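Local structure of phosphoserine phosphatase RsbX (Bacillus subtilis, 3W42) at residues Lys60-Asn65 / Glu76-Ala81; Glu98-Thr103 / Ala143-Gly148; His115-Glu120 / Lys147-Ile152. The protein removes phosphate from phosphorylated RsbS and so acts as a negative regulator of sigma-B, which drives the general stress response. All coordinates share one frame; numbering follows the deposited sequence.

How the contacts relate
All three contacts are partly buried, but they differ in what they join. Contact 1 pairs two helices lying against one sheet; none of its touching residues is exposed, and its chemistry is apolar, leucine and valine against cysteine and alanine. Contacts 2 and 3 lie side by side, about 10 Å between centres, and share Lys147 and Gly148. Contact 2 is the last pairing of the five-stranded sheet, contact 3 a pairing in the other sheet, and residues 145-149 carry the chain from one to the other. Both rely on backbone hydrogen bonds, with water bridges between hydroxyls and other polar groups toward the surface. Contacts 1 and 3 lie on opposite sides of the chain's centre.

Contact 1: residues Lys60-Asn65 / Glu76-Ala81; sequences KDLVEN and ERCNQA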
loop_
_atom_site.group_PDB
_atom_site.type_symbol
_atom_site.label_atom_id
_atom_site.label_comp_id
_atom_site.label_asym_id
_atom_site.label_seq_id
_atom_site.Cartn_x
_atom_site.Cartn_y
_atom_site.Cartn_z
ATOM N N LYS A 60 -3.536 -1.789 10.272
ATOM C CA LYS A 60 -3.476 -3.152 9.815
ATOM C C LYS A 60 -4.563 -4.021 10.432
ATOM O O LYS A 60 -5.195 -4.816 9.718
ATOM C CB LYS A 60 -2.078 -3.713 10.193
ATOM C CG LYS A 60 -1.874 -5.177 9.959
ATOM C CD LYS A 60 -0.598 -5.620 10.644
ATOM C CE LYS A 60 -0.643 -5.351 12.112
ATOM N NZ LYS A 60 0.525 -5.899 12.823
ATOM N N ASP A 61 -4.815 -3.878 11.705
ATOM C CA ASP A 61 -5.857 -4.647 12.379
ATOM C C ASP A 61 -7.278 -4.312 11.860
ATOM O O ASP A 61 -8.087 -5.205 11.669
ATOM C CB ASP A 61 -5.812 -4.364 13.886
ATOM C CG ASP A 61 -6.635 -5.329 14.650
ATOM O OD1 ASP A 61 -6.265 -6.542 14.672
ATOM O OD2 ASP A 61 -7.609 -4.864 15.218
ATOM N N LEU A 62 -7.557 -3.037 11.672
ATOM C CA LEU A 62 -8.894 -2.607 11.218
ATOM C C LEU A 62 -9.115 -3.030 9.767
ATOM O O LEU A 62 -10.256 -3.433 9.424
ATOM C CB LEU A 62 -9.041 -1.121 11.357
ATOM C CG LEU A 62 -9.223 -0.642 12.815
ATOM C CD1 LEU A 62 -8.973 0.831 12.920
ATOM C CD2 LEU A 62 -10.600 -1.015 13.346
ATOM N N VAL A 63 -8.104 -2.976 8.935
ATOM C CA VAL A 63 -8.293 -3.354 7.524
ATOM C C VAL A 63 -8.596 -4.854 7.492
ATOM O O VAL A 63 -9.456 -5.289 6.732
ATOM C CB VAL A 63 -7.015 -2.993 6.728
ATOM C CG1 VAL A 63 -7.054 -3.638 5.359
ATOM C CG2 VAL A 63 -6.908 -1.478 6.607
ATOM N N GLU A 64 -7.910 -5.665 8.302
ATOM C CA GLU A 64 -8.216 -7.085 8.333
ATOM C C GLU A 64 -9.633 -7.307 8.798
ATOM O O GLU A 64 -10.377 -8.108 8.179
ATOM C CB GLU A 64 -7.264 -7.811 9.271
ATOM C CG GLU A 64 -7.631 -9.270 9.368
ATOM C CD GLU A 64 -6.688 -10.069 10.158
ATOM O OE1 GLU A 64 -5.918 -9.546 10.980
ATOM O OE2 GLU A 64 -6.675 -11.308 9.975
ATOM N N ASN A 65 -10.051 -6.675 9.862
ATOM C CA ASN A 65 -11.347 -6.888 10.509
ATOM C C ASN A 65 -12.522 -6.436 9.696
ATOM O O ASN A 65 -13.574 -7.023 9.789
ATOM C CB ASN A 65 -11.390 -6.199 11.891
ATOM C CG ASN A 65 -12.487 -6.775 12.725
ATOM O OD1 ASN A 65 -13.424 -6.099 12.981
ATOM N ND2 ASN A 65 -12.421 -8.078 13.043
ATOM N N GLU A 76 -12.203 5.526 7.383
ATOM C CA GLU A 76 -12.767 6.345 8.464
ATOM C C GLU A 76 -12.669 5.635 9.817
ATOM O O GLU A 76 -12.411 6.327 10.811
ATOM C CB GLU A 76 -14.214 6.725 8.102
ATOM C CG GLU A 76 -14.928 7.377 9.248
ATOM C CD GLU A 76 -14.313 8.645 9.814
ATOM O OE1 GLU A 76 -13.339 9.276 9.155
ATOM O OE2 GLU A 76 -14.765 9.037 10.901
ATOM N N ARG A 77 -12.829 4.329 9.860
ATOM C CA ARG A 77 -12.554 3.634 11.089
ATOM C C ARG A 77 -11.109 3.855 11.524
ATOM O O ARG A 77 -10.809 3.990 12.719
ATOM C CB ARG A 77 -12.812 2.120 10.953
ATOM C CG ARG A 77 -14.256 1.745 10.737
ATOM C CD ARG A 77 -14.413 0.234 10.696
ATOM N NE ARG A 77 -15.766 -0.213 10.459
ATOM C CZ ARG A 77 -16.680 -0.432 11.395
ATOM N NH1 ARG A 77 -16.457 -0.162 12.670
ATOM N NH2 ARG A 77 -17.859 -0.941 11.046
ATOM N N CYS A 78 -10.214 3.756 10.550
ATOM C CA CYS A 78 -8.796 4.014 10.812
ATOM C C CYS A 78 -8.583 5.413 11.367
ATOM O O CYS A 78 -7.888 5.585 12.380
ATOM C CB CYS A 78 -7.971 3.829 9.563
ATOM S SG CYS A 78 -7.893 2.094 8.992
ATOM N N ASN A 79 -9.232 6.417 10.756
ATOM C CA ASN A 79 -9.101 7.762 11.257
ATOM C C ASN A 79 -9.567 7.901 12.717
ATOM O O ASN A 79 -8.903 8.491 13.542
ATOM C CB ASN A 79 -9.925 8.693 10.372
ATOM C CG ASN A 79 -9.620 10.137 10.622
ATOM O OD1 ASN A 79 -8.492 10.518 10.777
ATOM N ND2 ASN A 79 -10.687 10.932 10.785
ATOM N N GLN A 80 -10.724 7.298 13.004
ATOM C CA GLN A 80 -11.206 7.366 14.413
ATOM C C GLN A 80 -10.276 6.707 15.398
ATOM O O GLN A 80 -10.097 7.207 16.515
ATOM C CB GLN A 80 -12.611 6.745 14.523
ATOM C CG GLN A 80 -13.661 7.652 13.817
ATOM C CD GLN A 80 -15.029 7.286 14.103
ATOM O OE1 GLN A 80 -15.367 6.932 15.238
ATOM N NE2 GLN A 80 -15.867 7.353 13.071
ATOM N N ALA A 81 -9.576 5.646 14.982
ATOM C CA ALA A 81 -8.603 4.978 15.842
ATOM C C ALA A 81 -7.326 5.825 16.076
ATOM O O ALA A 81 -6.594 5.532 16.985
ATOM C CB ALA A 81 -8.203 3.657 15.226
#
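Leu62 reaches across to the helix of Cys78 and meets it end-on with a single methyl. CD1 lies against the facing turn, 3.7 Å from Ala81 CB and 3.7 Å from the carbonyl oxygen Arg77 O, with Cys78 CA at 3.8 Å. One methyl thus meets both backbone and a side chain of the facing helix. The torsions explain the reach: CG lies opposite the carbonyl carbon (chi1 -74°), and the nearly extended second torsion (chi2 164°) drives CD1 outward. Cys78 meets the same leucine nearer its root. Its sulphur lies alongside the leucine stem, SG 4.2 Å from Leu62 CB, and its other neighbour across the gap is Val63, whose CG2 comes within 4.4 Å of SG. The thiol thus sits between the leucine stem and Val63, which also packs on Phe30, Ile39 and Ala41 of strands 27-33 and 37-45, while Cys78 packs on Leu131. Arg77 starts toward helix 49-65, but its extended chain then turns off; its guanidinium forms a salt bridge with Glu69 and a cation-pi contact with Tyr66. On the flank turned from the partner, Gln80 NE2 donates to Glu76 OE2 one turn earlier, 3.0 Å. Axes 9.6 Å apart and directions 147° apart describe a roughly antiparallel helical hairpin of consecutive helices, layered against one sheet in the alpha-beta-beta-alpha sandwich characteristic of PPM-type phosphatases.

Contact 2: residues Glu98-Thr103 / Ala143-Gly148; sequences EQRQFT and ATYEKG
Arg100 O is held by two groups of segment 143-148: Tyr145 N donates to it at 2.9 Å, and Thr144 CA makes a CA-H...O contact at 3.2 Å. The amide arrives 26° off the carbonyl plane. Phe102 N bonds Ala143 O at 2.9 Å, and Ala143 N returns the bond to Phe102 O at 3.1 Å, completing the antiparallel hydrogen-bonded pair. Tyr145 CG stands between its own N and carbonyl carbon (chi1 67°), which brings the ring face against Arg100; Arg100 CB rests over the ring centre in a CH-pi contact, 3.6 Å from the centroid. The guanidinium, turned 86° to that ring, has Lys147 CB over one face, and its NE forms a salt bridge with the terminal carboxylate, Ser199 OXT. Phe102 presents its ring edge to Tyr145 CD2, while its CE2 packs on Ala143 CB at 3.8 Å. On the face bearing Gln101 and Thr144, two waters link Thr144 OG1, in one of its two conformers, to Gln99 O and Gln101 OE1. Arg100 and Gln101 form a G1 beta bulge opposite Asn96 at the hairpin joining strands 88-96 and 101-107. Strand 140-144 is the outermost strand beside this hairpin, with Phe102 and Tyr145 packed on Ile95 of strand 88-96.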
loop_
_atom_site.group_PDB
_atom_site.type_symbol
_atom_site.label_atom_id
_atom_site.label_comp_id
_atom_site.label_asym_id
_atom_site.label_seq_id
_atom_site.Cartn_x
_atom_site.Cartn_y
_atom_site.Cartn_z
ATOM N N GLU A 98 -13.366 -10.640 -10.732
ATOM C CA GLU A 98 -14.325 -10.925 -11.798
ATOM C C GLU A 98 -14.639 -9.666 -12.626
ATOM O O GLU A 98 -14.784 -9.760 -13.873
ATOM C CB GLU A 98 -15.573 -11.545 -11.194
ATOM C CG GLU A 98 -16.589 -12.082 -12.274
ATOM C CD GLU A 98 -17.633 -11.094 -12.688
ATOM O OE1 GLU A 98 -17.960 -10.145 -11.889
ATOM O OE2 GLU A 98 -18.198 -11.351 -13.792
ATOM N N GLN A 99 -14.794 -8.522 -11.940
ATOM C CA GLN A 99 -15.114 -7.294 -12.581
ATOM C C GLN A 99 -13.864 -6.598 -13.080
ATOM O O GLN A 99 -13.957 -5.548 -13.753
ATOM C CB GLN A 99 -15.845 -6.375 -11.647
ATOM C CG GLN A 99 -17.174 -6.867 -11.234
ATOM C CD GLN A 99 -18.002 -5.837 -10.430
ATOM O OE1 GLN A 99 -17.670 -4.619 -10.246
ATOM N NE2 GLN A 99 -19.118 -6.315 -9.974
ATOM N N ARG A 100 -12.658 -7.041 -12.703
ATOM C CA ARG A 100 -11.395 -6.282 -12.872
ATOM C C ARG A 100 -11.617 -4.847 -12.453
ATOM O O ARG A 100 -11.284 -3.916 -13.177
ATOM C CB ARG A 100 -10.768 -6.414 -14.257
ATOM C CG ARG A 100 -10.281 -7.820 -14.554
ATOM C CD ARG A 100 -9.306 -7.833 -15.721
ATOM N NE ARG A 100 -8.697 -9.125 -16.003
ATOM C CZ ARG A 100 -9.226 -10.066 -16.757
ATOM N NH1 ARG A 100 -10.413 -9.841 -17.368
ATOM N NH2 ARG A 100 -8.620 -11.195 -16.936
ATOM N N GLN A 101 -12.117 -4.656 -11.243
ATOM C CA GLN A 101 -12.391 -3.317 -10.728
ATOM C C GLN A 101 -11.564 -3.115 -9.446
ATOM O O GLN A 101 -11.510 -3.993 -8.600
ATOM C CB GLN A 101 -13.848 -3.132 -10.432
ATOM C CG GLN A 101 -14.189 -1.637 -10.134
ATOM C CD GLN A 101 -15.668 -1.373 -10.020
ATOM O OE1 GLN A 101 -16.273 -0.720 -10.928
ATOM N NE2 GLN A 101 -16.262 -1.802 -8.916
ATOM N N PHE A 102 -10.967 -1.941 -9.292
ATOM C CA PHE A 102 -10.361 -1.593 -8.039
ATOM C C PHE A 102 -10.960 -0.363 -7.454
ATOM O O PHE A 102 -11.488 0.505 -8.170
ATOM C CB PHE A 102 -8.816 -1.487 -8.186
ATOM C CG PHE A 102 -8.309 -0.290 -8.916
ATOM C CD1 PHE A 102 -8.041 0.890 -8.278
ATOM C CD2 PHE A 102 -8.098 -0.370 -10.289
ATOM C CE1 PHE A 102 -7.549 1.941 -8.914
ATOM C CE2 PHE A 102 -7.558 0.723 -10.995
ATOM C CZ PHE A 102 -7.249 1.843 -10.248
ATOM N N THR A 103 -10.844 -0.247 -6.125
ATOM C CA THR A 103 -11.269 0.925 -5.415
ATOM C C THR A 103 -10.079 1.302 -4.460
ATOM O O THR A 103 -9.413 0.426 -3.899
ATOM C CB THR A 103 -12.512 0.709 -4.634
ATOM O OG1 THR A 103 -12.448 -0.471 -3.837
ATOM C CG2 THR A 103 -13.766 0.676 -5.528
ATOM N N ALA A 143 -12.074 2.290 -10.578
ATOM C CA ALA A 143 -11.720 2.133 -11.956
ATOM C C ALA A 143 -11.615 0.673 -12.318
ATOM O O ALA A 143 -11.384 -0.178 -11.505
ATOM C CB ALA A 143 -10.447 2.882 -12.280
ATOM N N THR A 144 -11.680 0.412 -13.621
ATOM C CA THR A 144 -11.421 -0.909 -14.195
ATOM C C THR A 144 -9.958 -1.000 -14.559
ATOM O O THR A 144 -9.390 -0.058 -15.085
ATOM C CB THR A 144 -12.323 -1.056 -15.440
ATOM O OG1 THR A 144 -13.675 -0.889 -15.001
ATOM C CG2 THR A 144 -12.192 -2.390 -16.143
ATOM N N TYR A 145 -9.329 -2.122 -14.350
ATOM C CA TYR A 145 -7.980 -2.407 -14.806
ATOM C C TYR A 145 -8.061 -3.420 -15.951
ATOM O O TYR A 145 -8.931 -4.242 -16.022
ATOM C CB TYR A 145 -7.022 -2.871 -13.691
ATOM C CG TYR A 145 -7.368 -4.201 -13.102
ATOM C CD1 TYR A 145 -6.886 -5.386 -13.625
ATOM C CD2 TYR A 145 -8.183 -4.286 -11.985
ATOM C CE1 TYR A 145 -7.173 -6.590 -13.090
ATOM C CE2 TYR A 145 -8.527 -5.563 -11.448
ATOM C CZ TYR A 145 -8.010 -6.684 -11.964
ATOM O OH TYR A 145 -8.324 -7.886 -11.388
ATOM N N GLU A 146 -7.065 -3.403 -16.792
ATOM C CA GLU A 146 -6.870 -4.389 -17.858
ATOM C C GLU A 146 -5.963 -5.508 -17.444
ATOM O O GLU A 146 -5.046 -5.326 -16.613
ATOM C CB GLU A 146 -6.341 -3.766 -19.127
ATOM C CG GLU A 146 -7.308 -2.790 -19.726
ATOM C CD GLU A 146 -7.020 -2.399 -21.113
ATOM O OE1 GLU A 146 -6.107 -1.546 -21.203
ATOM O OE2 GLU A 146 -7.751 -2.782 -22.066
ATOM N N LYS A 147 -6.223 -6.691 -17.978
ATOM C CA LYS A 147 -5.348 -7.795 -17.714
ATOM C C LYS A 147 -3.883 -7.401 -18.009
ATOM O O LYS A 147 -3.557 -6.721 -18.973
ATOM C CB LYS A 147 -5.751 -9.071 -18.449
ATOM C CG LYS A 147 -5.701 -8.983 -19.948
ATOM C CD LYS A 147 -5.871 -10.384 -20.580
ATOM C CE LYS A 147 -6.000 -10.357 -22.110
ATOM N NZ LYS A 147 -7.184 -9.690 -22.587
ATOM N N GLY A 148 -2.968 -7.834 -17.127
ATOM C CA GLY A 148 -1.589 -7.518 -17.274
ATOM C C GLY A 148 -1.111 -6.330 -16.469
ATOM O O GLY A 148 0.098 -6.056 -16.443
HETATM O O HOH W 1 -14.776 -2.999 -13.481
HETATM O O HOH W 2 -15.025 0.820 -12.925
#

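Contact 3: residues His115-Glu120 / Lys147-Ile152; sequences HSPSGE and KGSKFI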
loop_
_atom_site.group_PDB
_atom_site.type_symbol
_atom_site.label_atom_id
_atom_site.label_comp_id
_atom_site.label_asym_id
_atom_site.label_seq_id
_atom_site.Cartn_x
_atom_site.Cartn_y
_atom_site.Cartn_z
ATOM N N HIS A 115 0.176 0.510 -13.331
ATOM C CA HIS A 115 0.652 0.579 -14.719
ATOM C C HIS A 115 -0.158 -0.378 -15.546
ATOM O O HIS A 115 -0.249 -1.538 -15.249
ATOM C CB HIS A 115 2.145 0.120 -14.792
ATOM C CG HIS A 115 2.674 -0.000 -16.200
ATOM N ND1 HIS A 115 3.057 1.061 -16.978
ATOM C CD2 HIS A 115 2.721 -1.065 -17.014
ATOM C CE1 HIS A 115 3.356 0.658 -18.197
ATOM N NE2 HIS A 115 3.113 -0.647 -18.250
ATOM N N SER A 116 -0.722 0.150 -16.639
ATOM C CA SER A 116 -1.533 -0.567 -17.591
ATOM C C SER A 116 -0.662 -0.988 -18.779
ATOM O O SER A 116 0.138 -0.180 -19.233
ATOM C CB SER A 116 -2.607 0.458 -18.028
ATOM O OG SER A 116 -3.514 -0.168 -18.892
ATOM N N PRO A 117 -0.875 -2.139 -19.356
ATOM C CA PRO A 117 -0.023 -2.535 -20.552
ATOM C C PRO A 117 -0.093 -1.561 -21.628
ATOM O O PRO A 117 0.887 -1.302 -22.320
ATOM C CB PRO A 117 -0.680 -3.891 -20.944
ATOM C CG PRO A 117 -1.157 -4.407 -19.611
ATOM C CD PRO A 117 -1.800 -3.243 -18.915
ATOM N N SER A 118 -1.268 -1.019 -21.794
ATOM C CA SER A 118 -1.501 0.019 -22.813
ATOM C C SER A 118 -0.765 1.349 -22.633
ATOM O O SER A 118 -0.974 2.270 -23.424
ATOM C CB SER A 118 -2.957 0.398 -22.698
ATOM O OG SER A 118 -3.151 0.952 -21.451
ATOM N N GLY A 119 -0.038 1.462 -21.509
ATOM C CA GLY A 119 0.782 2.606 -21.157
ATOM C C GLY A 119 0.192 3.703 -20.343
ATOM O O GLY A 119 0.898 4.674 -20.174
ATOM N N GLU A 120 -1.072 3.526 -19.920
ATOM C CA GLU A 120 -1.829 4.341 -18.981
ATOM C C GLU A 120 -1.386 4.045 -17.540
ATOM O O GLU A 120 -0.979 2.944 -17.182
ATOM C CB GLU A 120 -3.297 3.967 -19.207
ATOM C CG GLU A 120 -4.381 4.406 -18.268
ATOM C CD GLU A 120 -5.741 3.819 -18.738
ATOM O OE1 GLU A 120 -6.185 4.198 -19.868
ATOM O OE2 GLU A 120 -6.344 2.972 -18.015
ATOM N N LYS A 147 -6.223 -6.691 -17.978
ATOM C CA LYS A 147 -5.348 -7.795 -17.714
ATOM C C LYS A 147 -3.883 -7.401 -18.009
ATOM O O LYS A 147 -3.557 -6.721 -18.973
ATOM C CB LYS A 147 -5.751 -9.071 -18.449
ATOM C CG LYS A 147 -5.701 -8.983 -19.948
ATOM C CD LYS A 147 -5.871 -10.384 -20.580
ATOM C CE LYS A 147 -6.000 -10.357 -22.110
ATOM N NZ LYS A 147 -7.184 -9.690 -22.587
ATOM N N GLY A 148 -2.968 -7.834 -17.127
ATOM C CA GLY A 148 -1.589 -7.518 -17.274
ATOM C C GLY A 148 -1.111 -6.330 -16.469
ATOM O O GLY A 148 0.098 -6.056 -16.443
ATOM N N SER A 149 -2.020 -5.598 -15.873
ATOM C CA SER A 149 -1.649 -4.458 -15.038
ATOM C C SER A 149 -0.760 -4.855 -13.891
ATOM O O SER A 149 -0.888 -5.955 -13.344
ATOM C CB SER A 149 -2.908 -3.762 -14.518
ATOM O OG SER A 149 -3.686 -3.205 -15.574
ATOM N N LYS A 150 0.151 -3.955 -13.519
ATOM C CA LYS A 150 1.094 -4.167 -12.434
ATOM C C LYS A 150 1.060 -2.928 -11.522
ATOM O O LYS A 150 0.991 -1.804 -12.048
ATOM C CB LYS A 150 2.513 -4.381 -12.962
ATOM C CG LYS A 150 2.678 -5.681 -13.691
ATOM C CD LYS A 150 3.911 -5.850 -14.537
ATOM C CE LYS A 150 3.722 -5.182 -15.901
ATOM N NZ LYS A 150 4.922 -5.164 -16.696
ATOM N N PHE A 151 1.127 -3.098 -10.215
ATOM C CA PHE A 151 1.007 -1.992 -9.313
ATOM C C PHE A 151 2.005 -2.076 -8.165
ATOM O O PHE A 151 2.477 -3.173 -7.818
ATOM C CB PHE A 151 -0.396 -1.765 -8.807
ATOM C CG PHE A 151 -0.927 -2.837 -7.871
ATOM C CD1 PHE A 151 -0.623 -2.803 -6.534
ATOM C CD2 PHE A 151 -1.717 -3.870 -8.344
ATOM C CE1 PHE A 151 -1.141 -3.854 -5.660
ATOM C CE2 PHE A 151 -2.206 -4.852 -7.463
ATOM C CZ PHE A 151 -1.924 -4.835 -6.148
ATOM N N ILE A 152 2.214 -0.957 -7.518
ATOM C CA ILE A 152 2.926 -0.866 -6.255
ATOM C C ILE A 152 2.213 0.076 -5.327
ATOM O O ILE A 152 1.690 1.127 -5.768
ATOM C CB ILE A 152 4.386 -0.442 -6.476
ATOM C CG1 ILE A 152 5.227 -0.556 -5.179
ATOM C CG2 ILE A 152 4.506 0.968 -7.055
ATOM C CD1 ILE A 152 6.731 -0.303 -5.382
HETATM O O HOH W 3 -5.222 -1.217 -16.478
#
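His115 and Lys150 join through two backbone bonds, the tight end of this contact. His115 N donates to Lys150 O at 2.8 Å, almost straight at 171°, and Lys150 N returns to His115 O at 3.0 Å, lying in the carbonyl plane. The latter oxygen also receives a CA-H...O contact from Ser149 CA at 3.2 Å, so it is gripped twice. Both side chains leave on the same face: the imidazole, its CG opposite the backbone N (chi1 173°), leans toward helix 163-169 against Leu167 and Lys168, and Lys150 runs past it with CE 4.4 Å from His115 CD2. Lys150 NZ continues to the carbonyls Leu167 O and Gly170 O, tying the strand to the end of that helix. This pairing is a piece of the six-stranded antiparallel sheet of the PPM phosphatase sandwich, where strand 150-154 lies between 111-115 and 191-198 and Gly148 and Ser149 make backbone hydrogen bonds with Leu198. Past His115 the backbone bonds between the segments end. Ser116 to Gly119 form a type I turn closed by Gly119 N to Ser116 O, and the Pro117 ring packs on the 147-149 backbone: CG rests 3.4 Å from Lys147 O. Gly148, lacking a side chain, lets that ring come close. Here a water replaces direct bonds, linking Ser149 OG, 2.7 Å away, to Ser116 OG in one conformer; Ser149 OG also bonds Glu146 O. In deposited conformers of both serines, Ser116 OG shares a hydrogen bond with Ser118 OG, 2.8 Å, beside exposed Gly119.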